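Local coordinates for protein fructose-bisphosphate aldolase (PDB 2FJK) that belongs to the class II fructose-bisphosphate aldolases, a TIM-barrel family, and holds 1,3-dihydroxyacetonephosphate in a pocket in this model, at residues A[5-13]-A[198-206]; A[37-45]-A[297-305]. All coordinates share one frame; numbering follows the deposited sequence.

How the interactions relate
Interactions 1 and 2 sit about 17 Å apart, centre to centre, and both reach the same parallel sheet of the barrel. They also touch: Ile8 CG2 of interaction 1 lies 3.8 Å from Pro43 CB of interaction 2, and Leu9 packs on Ile45 nearby. Each is partly buried. In interaction 1 one long arginine does the polar work, gripping backbone carbonyls of a helix end and the loop after it, with apolar packing on Pro204 beside it. Interaction 2 relies instead on the main chain: two backbone bonds and a serine pair hold the C-terminal tail on a helix-to-strand turn, with its buried side against Ser42 and Pro43 and its outer side among exposed residues.

Interaction 1: A[5-13]-A[198-206]; sequences GLEILRKAR and AKLVPAPLV
Arg13 reaches across to the end of helix 191-200 and the loop after it, and meets a cluster of backbone carbonyls, three at the edge of its guanidinium and one over a face. Its NH1 donates to Val201 O at 2.7 Å, on a lone pair in the carbonyl plane, while NH2 donates to Ala198 O at 2.8 Å. This second oxygen lies in the guanidinium plane, yet the donor stands 40° above the carbonyl plane of Ala198. Weaker bonds run from NH2 to Val201 O and from NH1 to Ala203 O; the oxygen over the face, Pro202 O, makes no bond. Acceptors from the helix end and the loop together limit both the position and the rotation of the group, and the gathered carbonyl dipoles probably favour its positive charge. The reach comes from a side chain stretched out from CG to NE, with CG anti to the backbone N (chi1 177°).

Packing follows beside the arginine. Leu9 CB rests 3.6 Å from Pro204 CB, and Leu6 CD1 approaches Pro204 CG at 4.2 Å. On the outer side Arg10, weakly salt-bridged to Glu7, brings CG to 4.5 Å from Pro204 CD. Tyr169 and Ala248 also touch Pro204. The contact joins helix 6-14 to the loop leading from helix 191-200 into strand 205-207, an alpha-to-beta connection of a TIM barrel.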
ATOM      1  N   GLY A   5     -14.758  -0.065  14.215  1.00 28.67           N
ATOM      2  CA  GLY A   5     -15.519  -1.029  14.977  1.00 32.51           C
ATOM      3  C   GLY A   5     -16.571  -0.452  15.903  1.00 34.04           C
ATOM      4  O   GLY A   5     -17.598  -1.089  16.123  1.00 34.56           O
ATOM      5  N   LEU A   6     -16.327   0.736  16.453  1.00 36.56           N
ATOM      6  CA  LEU A   6     -17.299   1.356  17.351  1.00 37.19           C
ATOM      7  C   LEU A   6     -18.658   1.334  16.669  1.00 38.38           C
ATOM      8  O   LEU A   6     -19.662   0.971  17.286  1.00 38.81           O
ATOM      9  CB  LEU A   6     -16.891   2.794  17.686  1.00 34.91           C
ATOM     10  CG  LEU A   6     -17.878   3.655  18.489  1.00 35.73           C
ATOM     11  CD1 LEU A   6     -18.322   2.936  19.760  1.00 32.84           C
ATOM     12  CD2 LEU A   6     -17.222   4.990  18.823  1.00 32.23           C
ATOM     13  N   GLU A   7     -18.681   1.699  15.390  1.00 40.06           N
ATOM     14  CA  GLU A   7     -19.922   1.703  14.624  1.00 42.38           C
ATOM     15  C   GLU A   7     -20.384   0.262  14.427  1.00 42.47           C
ATOM     16  O   GLU A   7     -21.581  -0.026  14.451  1.00 43.60           O
ATOM     17  CB  GLU A   7     -19.715   2.387  13.270  1.00 45.94           C
ATOM     18  CG  GLU A   7     -19.248   3.843  13.361  1.00 48.29           C
ATOM     19  CD  GLU A   7     -20.205   4.741  14.139  1.00 50.40           C
ATOM     20  OE1 GLU A   7     -20.321   4.574  15.371  1.00 51.08           O
ATOM     21  OE2 GLU A   7     -20.841   5.618  13.515  1.00 51.73           O
ATOM     22  N   ILE A   8     -19.429  -0.641  14.228  1.00 42.20           N
ATOM     23  CA  ILE A   8     -19.749  -2.055  14.076  1.00 40.98           C
ATOM     24  C   ILE A   8     -20.432  -2.520  15.361  1.00 39.39           C
ATOM     25  O   ILE A   8     -21.528  -3.075  15.333  1.00 38.96           O
ATOM     26  CB  ILE A   8     -18.483  -2.927  13.925  1.00 41.22           C
ATOM     27  CG1 ILE A   8     -17.694  -2.529  12.686  1.00 41.39           C
ATOM     28  CG2 ILE A   8     -18.877  -4.390  13.849  1.00 40.44           C
ATOM     29  CD1 ILE A   8     -16.523  -3.450  12.420  1.00 42.92           C
ATOM     30  N   LEU A   9     -19.755  -2.289  16.486  1.00 38.69           N
ATOM     31  CA  LEU A   9     -20.240  -2.694  17.803  1.00 37.39           C
ATOM     32  C   LEU A   9     -21.486  -1.953  18.293  1.00 37.13           C
ATOM     33  O   LEU A   9     -22.349  -2.556  18.923  1.00 36.59           O
ATOM     34  CB  LEU A   9     -19.117  -2.574  18.850  1.00 35.22           C
ATOM     35  CG  LEU A   9     -17.927  -3.562  18.862  1.00 35.31           C
ATOM     36  CD1 LEU A   9     -18.349  -4.916  18.288  1.00 33.56           C
ATOM     37  CD2 LEU A   9     -16.762  -3.005  18.063  1.00 33.37           C
ATOM     38  N   ARG A  10     -21.584  -0.658  18.018  1.00 38.06           N
ATOM     39  CA  ARG A  10     -22.756   0.103  18.446  1.00 39.70           C
ATOM     40  C   ARG A  10     -24.016  -0.491  17.845  1.00 39.47           C
ATOM     41  O   ARG A  10     -25.029  -0.646  18.530  1.00 38.49           O
ATOM     42  CB  ARG A  10     -22.647   1.564  18.020  1.00 42.01           C
ATOM     43  CG  ARG A  10     -21.832   2.421  18.963  1.00 44.94           C
ATOM     44  CD  ARG A  10     -21.808   3.851  18.480  1.00 46.97           C
ATOM     45  NE  ARG A  10     -21.162   4.732  19.445  1.00 49.16           N
ATOM     46  CZ  ARG A  10     -20.828   5.990  19.193  1.00 49.96           C
ATOM     47  NH1 ARG A  10     -21.079   6.516  18.000  1.00 50.76           N
ATOM     48  NH2 ARG A  10     -20.244   6.722  20.133  1.00 50.80           N
ATOM     49  N   LYS A  11     -23.942  -0.823  16.559  1.00 40.37           N
ATOM     50  CA  LYS A  11     -25.073  -1.413  15.854  1.00 40.78           C
ATOM     51  C   LYS A  11     -25.307  -2.837  16.331  1.00 40.45           C
ATOM     52  O   LYS A  11     -26.428  -3.346  16.270  1.00 39.49           O
ATOM     53  CB  LYS A  11     -24.829  -1.392  14.338  1.00 42.84           C
ATOM     54  CG  LYS A  11     -25.052  -0.017  13.709  1.00 46.29           C
ATOM     55  CD  LYS A  11     -25.012  -0.061  12.184  1.00 47.91           C
ATOM     56  CE  LYS A  11     -25.468   1.267  11.586  1.00 48.69           C
ATOM     57  NZ  LYS A  11     -24.634   2.414  12.060  1.00 51.28           N
ATOM     58  N   ALA A  12     -24.245  -3.478  16.810  1.00 39.80           N
ATOM     59  CA  ALA A  12     -24.346  -4.839  17.313  1.00 39.96           C
ATOM     60  C   ALA A  12     -25.227  -4.872  18.562  1.00 39.78           C
ATOM     61  O   ALA A  12     -26.177  -5.651  18.647  1.00 39.36           O
ATOM     62  CB  ALA A  12     -22.955  -5.386  17.634  1.00 39.06           C
ATOM     63  N   ARG A  13     -24.910  -4.025  19.534  1.00 41.07           N
ATOM     64  CA  ARG A  13     -25.690  -3.984  20.765  1.00 42.14           C
ATOM     65  C   ARG A  13     -27.074  -3.401  20.517  1.00 42.37           C
ATOM     66  O   ARG A  13     -28.074  -3.921  21.016  1.00 42.14           O
ATOM     67  CB  ARG A  13     -24.972  -3.160  21.832  1.00 42.59           C
ATOM     68  CG  ARG A  13     -25.769  -3.022  23.127  1.00 44.62           C
ATOM     69  CD  ARG A  13     -24.949  -2.376  24.226  1.00 45.19           C
ATOM     70  NE  ARG A  13     -25.720  -2.198  25.454  1.00 47.79           N
ATOM     71  CZ  ARG A  13     -25.197  -1.815  26.614  1.00 48.26           C
ATOM     72  NH1 ARG A  13     -23.897  -1.575  26.706  1.00 48.18           N
ATOM     73  NH2 ARG A  13     -25.971  -1.661  27.681  1.00 48.84           N
ATOM     74  N   ALA A 198     -24.514  -3.575  32.077  1.00 33.66           N
ATOM     75  CA  ALA A 198     -25.068  -3.065  30.825  1.00 35.53           C
ATOM     76  C   ALA A 198     -26.018  -1.910  31.095  1.00 36.88           C
ATOM     77  O   ALA A 198     -26.037  -0.923  30.356  1.00 35.31           O
ATOM     78  CB  ALA A 198     -25.793  -4.185  30.073  1.00 34.12           C
ATOM     79  N   LYS A 199     -26.799  -2.035  32.164  1.00 39.21           N
ATOM     80  CA  LYS A 199     -27.754  -1.000  32.541  1.00 41.21           C
ATOM     81  C   LYS A 199     -27.062   0.301  32.918  1.00 40.75           C
ATOM     82  O   LYS A 199     -27.658   1.375  32.848  1.00 42.37           O
ATOM     83  CB  LYS A 199     -28.633  -1.478  33.697  1.00 44.15           C
ATOM     84  CG  LYS A 199     -29.446  -2.723  33.383  1.00 48.87           C
ATOM     85  CD  LYS A 199     -30.470  -3.001  34.470  1.00 50.89           C
ATOM     86  CE  LYS A 199     -31.284  -4.245  34.157  1.00 53.64           C
ATOM     87  NZ  LYS A 199     -32.292  -4.531  35.213  1.00 57.39           N
ATOM     88  N   LEU A 200     -25.799   0.208  33.315  1.00 40.19           N
ATOM     89  CA  LEU A 200     -25.056   1.394  33.712  1.00 37.80           C
ATOM     90  C   LEU A 200     -24.051   1.835  32.656  1.00 36.73           C
ATOM     91  O   LEU A 200     -23.644   2.996  32.619  1.00 34.65           O
ATOM     92  CB  LEU A 200     -24.337   1.137  35.042  1.00 38.65           C
ATOM     93  CG  LEU A 200     -25.209   0.614  36.192  1.00 39.27           C
ATOM     94  CD1 LEU A 200     -24.438   0.715  37.505  1.00 38.68           C
ATOM     95  CD2 LEU A 200     -26.497   1.427  36.280  1.00 38.92           C
ATOM     96  N   VAL A 201     -23.655   0.906  31.794  1.00 36.23           N
ATOM     97  CA  VAL A 201     -22.695   1.213  30.745  1.00 35.46           C
ATOM     98  C   VAL A 201     -23.319   0.984  29.378  1.00 35.08           C
ATOM     99  O   VAL A 201     -23.454  -0.154  28.925  1.00 34.76           O
ATOM    100  CB  VAL A 201     -21.427   0.345  30.879  1.00 35.55           C
ATOM    101  CG1 VAL A 201     -20.396   0.764  29.842  1.00 36.52           C
ATOM    102  CG2 VAL A 201     -20.856   0.483  32.284  1.00 36.48           C
ATOM    103  N   PRO A 202     -23.714   2.073  28.702  1.00 36.04           N
ATOM    104  CA  PRO A 202     -24.336   2.027  27.374  1.00 34.89           C
ATOM    105  C   PRO A 202     -23.385   1.599  26.255  1.00 33.80           C
ATOM    106  O   PRO A 202     -23.801   0.951  25.298  1.00 33.95           O
ATOM    107  CB  PRO A 202     -24.850   3.450  27.192  1.00 35.53           C
ATOM    108  CG  PRO A 202     -23.814   4.256  27.909  1.00 37.16           C
ATOM    109  CD  PRO A 202     -23.598   3.464  29.177  1.00 35.59           C
ATOM    110  N   ALA A 203     -22.111   1.955  26.384  1.00 34.05           N
ATOM    111  CA  ALA A 203     -21.107   1.602  25.384  1.00 31.67           C
ATOM    112  C   ALA A 203     -21.134   0.106  25.089  1.00 30.80           C
ATOM    113  O   ALA A 203     -21.595  -0.687  25.901  1.00 31.46           O
ATOM    114  CB  ALA A 203     -19.736   2.007  25.869  1.00 30.23           C
ATOM    115  N   PRO A 204     -20.662  -0.301  23.904  1.00 30.61           N
ATOM    116  CA  PRO A 204     -20.677  -1.736  23.613  1.00 29.68           C
ATOM    117  C   PRO A 204     -19.802  -2.546  24.571  1.00 28.51           C
ATOM    118  O   PRO A 204     -18.725  -2.103  24.960  1.00 28.48           O
ATOM    119  CB  PRO A 204     -20.209  -1.807  22.156  1.00 29.65           C
ATOM    120  CG  PRO A 204     -19.526  -0.507  21.916  1.00 31.49           C
ATOM    121  CD  PRO A 204     -20.313   0.482  22.708  1.00 29.74           C
ATOM    122  N   LEU A 205     -20.286  -3.718  24.970  1.00 27.76           N
ATOM    123  CA  LEU A 205     -19.547  -4.588  25.882  1.00 27.44           C
ATOM    124  C   LEU A 205     -18.755  -5.647  25.144  1.00 26.29           C
ATOM    125  O   LEU A 205     -19.144  -6.077  24.060  1.00 25.47           O
ATOM    126  CB  LEU A 205     -20.501  -5.270  26.863  1.00 29.17           C
ATOM    127  CG  LEU A 205     -21.323  -4.344  27.762  1.00 31.01           C
ATOM    128  CD1 LEU A 205     -22.225  -5.151  28.683  1.00 31.78           C
ATOM    129  CD2 LEU A 205     -20.413  -3.432  28.569  1.00 31.12           C
ATOM    130  N   VAL A 206     -17.657  -6.082  25.757  1.00 25.29           N
ATOM    131  CA  VAL A 206     -16.775  -7.073  25.152  1.00 24.49           C
ATOM    132  C   VAL A 206     -16.525  -8.302  26.013  1.00 25.72           C
ATOM    133  O   VAL A 206     -16.257  -8.195  27.212  1.00 26.95           O
ATOM    134  CB  VAL A 206     -15.420  -6.438  24.817  1.00 22.86           C
ATOM    135  CG1 VAL A 206     -14.594  -7.390  23.954  1.00 19.79           C
ATOM    136  CG2 VAL A 206     -15.648  -5.110  24.135  1.00 19.24           C
TER

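Interaction 2: A[37-45]-A[297-305]; sequences AEEMKSPVI and ELFGSVGRA
Ser42 and Ser301 meet through their hydroxyls on the buried side of this contact, OG to OG at 2.5 Å, a hydrogen bond in which either could be the donor; a separation this short leaves its exact length doubtful. Ser42 OG lies anti to its backbone N (chi1 173°), whereas Ser301 OG stands between its own backbone N and carbonyl carbon (chi1 68°); together these rotations turn the two oxygens toward each other. Packing is close here as well: Pro43 CD sits 3.5 Å from Ala305 N and 3.6 Å from Ser301 O, with Arg304 CB and Ala305 CB also against the proline ring. Val19 covers Pro43 from strand 19-23.

Two main-chain bonds tie the tail down. Gly303 N donates to Met40 O at 2.6 Å, and Ala305 N to Lys41 O at 3.0 Å. The Gly303 N-H belongs to a type II turn from Ser301 to Arg304, with Gly303 at positive phi; Ala305 follows directly after it.

The outer side is looser. Selenomethionine Met40 and Val302 run alongside each other in the same direction, with Met40 CG 3.7 Å from Val302 CG2. Lys41 meets the tail through its CB, 4.1 Å from Gly303 CA, and the rest of its exposed chain leads away, as does the end of Arg304 toward Glu15 and Tyr17.

Helix 27-38 ends here in a Schellman motif, with Ser42 N bonding to Ala37 O and Lys41, at positive phi, as the C-prime residue; its companion bond, Lys41 N to Glu38 O, is less certain. The C-terminal tail after helix 277-299 docks on this Schellman-capped alpha-to-beta turn of the TIM barrel, just ahead of strand 44-47.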
ATOM      1  N   ALA A  37     -16.006 -14.143   6.637  1.00 19.60           N
ATOM      2  CA  ALA A  37     -16.727 -12.875   6.739  1.00 22.20           C
ATOM      3  C   ALA A  37     -17.424 -12.499   5.418  1.00 22.45           C
ATOM      4  O   ALA A  37     -18.567 -12.036   5.435  1.00 19.42           O
ATOM      5  CB  ALA A  37     -15.776 -11.764   7.159  1.00 21.52           C
ATOM      6  N   GLU A  38     -16.742 -12.678   4.285  1.00 24.02           N
ATOM      7  CA  GLU A  38     -17.348 -12.350   2.988  1.00 25.66           C
ATOM      8  C   GLU A  38     -18.564 -13.258   2.846  1.00 26.98           C
ATOM      9  O   GLU A  38     -19.660 -12.800   2.532  1.00 23.89           O
ATOM     10  CB  GLU A  38     -16.358 -12.575   1.837  1.00 26.54           C
ATOM     11  CG  GLU A  38     -15.131 -11.667   1.885  1.00 30.53           C
ATOM     12  CD  GLU A  38     -15.478 -10.194   1.754  1.00 33.26           C
ATOM     13  OE1 GLU A  38     -16.605  -9.805   2.136  1.00 36.32           O
ATOM     14  OE2 GLU A  38     -14.619  -9.418   1.284  1.00 34.93           O
ATOM     15  N   GLU A  39     -18.366 -14.553   3.069  1.00 29.97           N
ATOM     16  CA  GLU A  39     -19.493 -15.475   3.048  1.00 33.94           C
ATOM     17  C   GLU A  39     -20.225 -15.024   4.316  1.00 34.88           C
ATOM     18  O   GLU A  39     -19.621 -14.398   5.187  1.00 38.13           O
ATOM     19  CB  GLU A  39     -19.015 -16.922   3.205  1.00 34.76           C
ATOM     20  CG  GLU A  39     -18.247 -17.458   2.013  1.00 38.21           C
ATOM     21  CD  GLU A  39     -17.832 -18.911   2.184  1.00 39.09           C
ATOM     22  OE1 GLU A  39     -18.636 -19.709   2.714  1.00 40.82           O
ATOM     23  OE2 GLU A  39     -16.706 -19.255   1.771  1.00 40.05           O
HETATM   24  N   MSE A  40     -21.510 -15.308   4.438  1.00 35.22           N
HETATM   25  CA  MSE A  40     -22.223 -14.872   5.636  1.00 34.20           C
HETATM   26  C   MSE A  40     -22.447 -13.364   5.655  1.00 32.90           C
HETATM   27  O   MSE A  40     -23.244 -12.874   6.453  1.00 31.68           O
HETATM   28  CB  MSE A  40     -21.458 -15.275   6.906  1.00 36.32           C
HETATM   29  CG  MSE A  40     -21.994 -16.514   7.598  1.00 40.44           C
HETATM   30 SE   MSE A  40     -21.671 -18.115   6.604  1.00 42.88          SE
HETATM   31  CE  MSE A  40     -23.105 -17.960   5.305  1.00 47.37           C
ATOM     32  N   LYS A  41     -21.754 -12.632   4.783  1.00 31.74           N
ATOM     33  CA  LYS A  41     -21.892 -11.175   4.714  1.00 31.19           C
ATOM     34  C   LYS A  41     -21.924 -10.606   6.126  1.00 30.60           C
ATOM     35  O   LYS A  41     -22.877  -9.914   6.508  1.00 30.49           O
ATOM     36  CB  LYS A  41     -23.196 -10.777   4.005  1.00 33.50           C
ATOM     37  CG  LYS A  41     -23.442 -11.414   2.635  1.00 35.57           C
ATOM     38  CD  LYS A  41     -24.771 -10.916   2.066  1.00 37.52           C
ATOM     39  CE  LYS A  41     -25.186 -11.671   0.811  1.00 39.07           C
ATOM     40  NZ  LYS A  41     -24.276 -11.417  -0.339  1.00 40.96           N
ATOM     41  N   SER A  42     -20.886 -10.895   6.904  1.00 29.42           N
ATOM     42  CA  SER A  42     -20.837 -10.425   8.281  1.00 27.45           C
ATOM     43  C   SER A  42     -19.707  -9.457   8.593  1.00 26.50           C
ATOM     44  O   SER A  42     -18.634  -9.521   7.993  1.00 28.41           O
ATOM     45  CB  SER A  42     -20.725 -11.625   9.226  1.00 28.84           C
ATOM     46  OG  SER A  42     -20.503 -11.210  10.564  1.00 25.19           O
ATOM     47  N   PRO A  43     -19.945  -8.520   9.522  1.00 25.77           N
ATOM     48  CA  PRO A  43     -18.881  -7.578   9.874  1.00 22.33           C
ATOM     49  C   PRO A  43     -17.906  -8.452  10.656  1.00 21.00           C
ATOM     50  O   PRO A  43     -18.302  -9.510  11.125  1.00 21.05           O
ATOM     51  CB  PRO A  43     -19.603  -6.559  10.752  1.00 24.82           C
ATOM     52  CG  PRO A  43     -20.711  -7.382  11.391  1.00 24.30           C
ATOM     53  CD  PRO A  43     -21.198  -8.209  10.241  1.00 24.03           C
ATOM     54  N   VAL A  44     -16.646  -8.049  10.782  1.00 19.00           N
ATOM     55  CA  VAL A  44     -15.684  -8.870  11.510  1.00 17.42           C
ATOM     56  C   VAL A  44     -14.531  -8.038  12.055  1.00 17.50           C
ATOM     57  O   VAL A  44     -14.236  -6.954  11.552  1.00 16.41           O
ATOM     58  CB  VAL A  44     -15.103  -9.993  10.602  1.00 18.64           C
ATOM     59  CG1 VAL A  44     -14.197  -9.394   9.538  1.00 14.69           C
ATOM     60  CG2 VAL A  44     -14.338 -11.020  11.444  1.00 18.00           C
ATOM     61  N   ILE A  45     -13.892  -8.556  13.098  1.00 17.38           N
ATOM     62  CA  ILE A  45     -12.760  -7.898  13.727  1.00 18.36           C
ATOM     63  C   ILE A  45     -11.541  -8.809  13.674  1.00 18.56           C
ATOM     64  O   ILE A  45     -11.606  -9.968  14.085  1.00 21.53           O
ATOM     65  CB  ILE A  45     -13.049  -7.569  15.210  1.00 19.06           C
ATOM     66  CG1 ILE A  45     -14.133  -6.492  15.304  1.00 19.45           C
ATOM     67  CG2 ILE A  45     -11.782  -7.077  15.899  1.00 16.97           C
ATOM     68  CD1 ILE A  45     -14.547  -6.162  16.726  1.00 18.59           C
ATOM     69  N   GLU A 297     -22.578 -17.591  13.133  1.00 26.68           N
ATOM     70  CA  GLU A 297     -23.974 -18.030  13.215  1.00 28.12           C
ATOM     71  C   GLU A 297     -24.452 -17.907  14.656  1.00 27.67           C
ATOM     72  O   GLU A 297     -25.573 -17.500  14.918  1.00 26.41           O
ATOM     73  CB  GLU A 297     -24.131 -19.489  12.803  1.00 28.10           C
ATOM     74  CG  GLU A 297     -23.976 -19.777  11.337  1.00 33.35           C
ATOM     75  CD  GLU A 297     -24.377 -21.200  11.010  1.00 36.16           C
ATOM     76  OE1 GLU A 297     -23.791 -22.135  11.598  1.00 37.20           O
ATOM     77  OE2 GLU A 297     -25.285 -21.383  10.170  1.00 39.91           O
ATOM     78  N   LEU A 298     -23.589 -18.285  15.588  1.00 28.76           N
ATOM     79  CA  LEU A 298     -23.914 -18.220  17.004  1.00 29.16           C
ATOM     80  C   LEU A 298     -24.021 -16.770  17.467  1.00 29.00           C
ATOM     81  O   LEU A 298     -24.843 -16.442  18.318  1.00 28.09           O
ATOM     82  CB  LEU A 298     -22.839 -18.951  17.812  1.00 29.52           C
ATOM     83  CG  LEU A 298     -22.925 -18.901  19.339  1.00 30.69           C
ATOM     84  CD1 LEU A 298     -24.244 -19.523  19.807  1.00 28.75           C
ATOM     85  CD2 LEU A 298     -21.733 -19.645  19.929  1.00 28.52           C
ATOM     86  N   PHE A 299     -23.201 -15.901  16.884  1.00 28.92           N
ATOM     87  CA  PHE A 299     -23.190 -14.488  17.257  1.00 27.73           C
ATOM     88  C   PHE A 299     -24.311 -13.665  16.635  1.00 27.54           C
ATOM     89  O   PHE A 299     -24.623 -12.576  17.113  1.00 27.67           O
ATOM     90  CB  PHE A 299     -21.837 -13.852  16.903  1.00 28.22           C
ATOM     91  CG  PHE A 299     -20.655 -14.468  17.625  1.00 29.00           C
ATOM     92  CD1 PHE A 299     -20.837 -15.270  18.748  1.00 26.62           C
ATOM     93  CD2 PHE A 299     -19.354 -14.214  17.190  1.00 29.67           C
ATOM     94  CE1 PHE A 299     -19.739 -15.808  19.430  1.00 29.07           C
ATOM     95  CE2 PHE A 299     -18.251 -14.744  17.864  1.00 28.82           C
ATOM     96  CZ  PHE A 299     -18.445 -15.543  18.987  1.00 28.87           C
ATOM     97  N   GLY A 300     -24.914 -14.178  15.567  1.00 27.68           N
ATOM     98  CA  GLY A 300     -25.987 -13.445  14.922  1.00 26.37           C
ATOM     99  C   GLY A 300     -25.514 -12.310  14.028  1.00 27.13           C
ATOM    100  O   GLY A 300     -26.259 -11.362  13.773  1.00 24.96           O
ATOM    101  N   SER A 301     -24.276 -12.398  13.549  1.00 26.47           N
ATOM    102  CA  SER A 301     -23.728 -11.367  12.672  1.00 26.31           C
ATOM    103  C   SER A 301     -23.897 -11.759  11.199  1.00 27.77           C
ATOM    104  O   SER A 301     -23.466 -11.037  10.298  1.00 26.77           O
ATOM    105  CB  SER A 301     -22.239 -11.162  12.963  1.00 24.51           C
ATOM    106  OG  SER A 301     -21.503 -12.306  12.563  1.00 17.32           O
ATOM    107  N   VAL A 302     -24.503 -12.911  10.949  1.00 29.43           N
ATOM    108  CA  VAL A 302     -24.701 -13.347   9.571  1.00 30.59           C
ATOM    109  C   VAL A 302     -25.624 -12.365   8.855  1.00 32.00           C
ATOM    110  O   VAL A 302     -26.761 -12.160   9.279  1.00 32.27           O
ATOM    111  CB  VAL A 302     -25.319 -14.757   9.512  1.00 30.72           C
ATOM    112  CG1 VAL A 302     -25.513 -15.187   8.068  1.00 30.88           C
ATOM    113  CG2 VAL A 302     -24.420 -15.748  10.246  1.00 31.96           C
ATOM    114  N   GLY A 303     -25.118 -11.736   7.795  1.00 31.98           N
ATOM    115  CA  GLY A 303     -25.916 -10.789   7.028  1.00 31.78           C
ATOM    116  C   GLY A 303     -26.042  -9.391   7.609  1.00 32.90           C
ATOM    117  O   GLY A 303     -26.823  -8.569   7.114  1.00 32.04           O
ATOM    118  N   ARG A 304     -25.274  -9.103   8.651  1.00 31.92           N
ATOM    119  CA  ARG A 304     -25.333  -7.791   9.274  1.00 33.86           C
ATOM    120  C   ARG A 304     -24.387  -6.761   8.654  1.00 32.76           C
ATOM    121  O   ARG A 304     -24.460  -5.575   8.974  1.00 32.99           O
ATOM    122  CB  ARG A 304     -25.060  -7.918  10.772  1.00 34.29           C
ATOM    123  CG  ARG A 304     -26.253  -8.420  11.566  1.00 37.20           C
ATOM    124  CD  ARG A 304     -27.413  -7.454  11.417  1.00 39.84           C
ATOM    125  NE  ARG A 304     -28.465  -7.676  12.405  1.00 42.77           N
ATOM    126  CZ  ARG A 304     -29.173  -8.794  12.501  1.00 45.00           C
ATOM    127  NH1 ARG A 304     -28.941  -9.798  11.668  1.00 47.09           N
ATOM    128  NH2 ARG A 304     -30.116  -8.908  13.430  1.00 45.51           N
ATOM    129  N   ALA A 305     -23.504  -7.208   7.767  1.00 32.51           N
ATOM    130  CA  ALA A 305     -22.564  -6.294   7.131  1.00 33.05           C
ATOM    131  C   ALA A 305     -23.323  -5.150   6.456  1.00 34.46           C
ATOM    132  O   ALA A 305     -24.481  -5.381   6.034  1.00 34.96           O
ATOM    133  CB  ALA A 305     -21.728  -7.042   6.103  1.00 33.68           C
ATOM    134  OXT ALA A 305     -22.747  -4.045   6.347  1.00 32.70           O
TER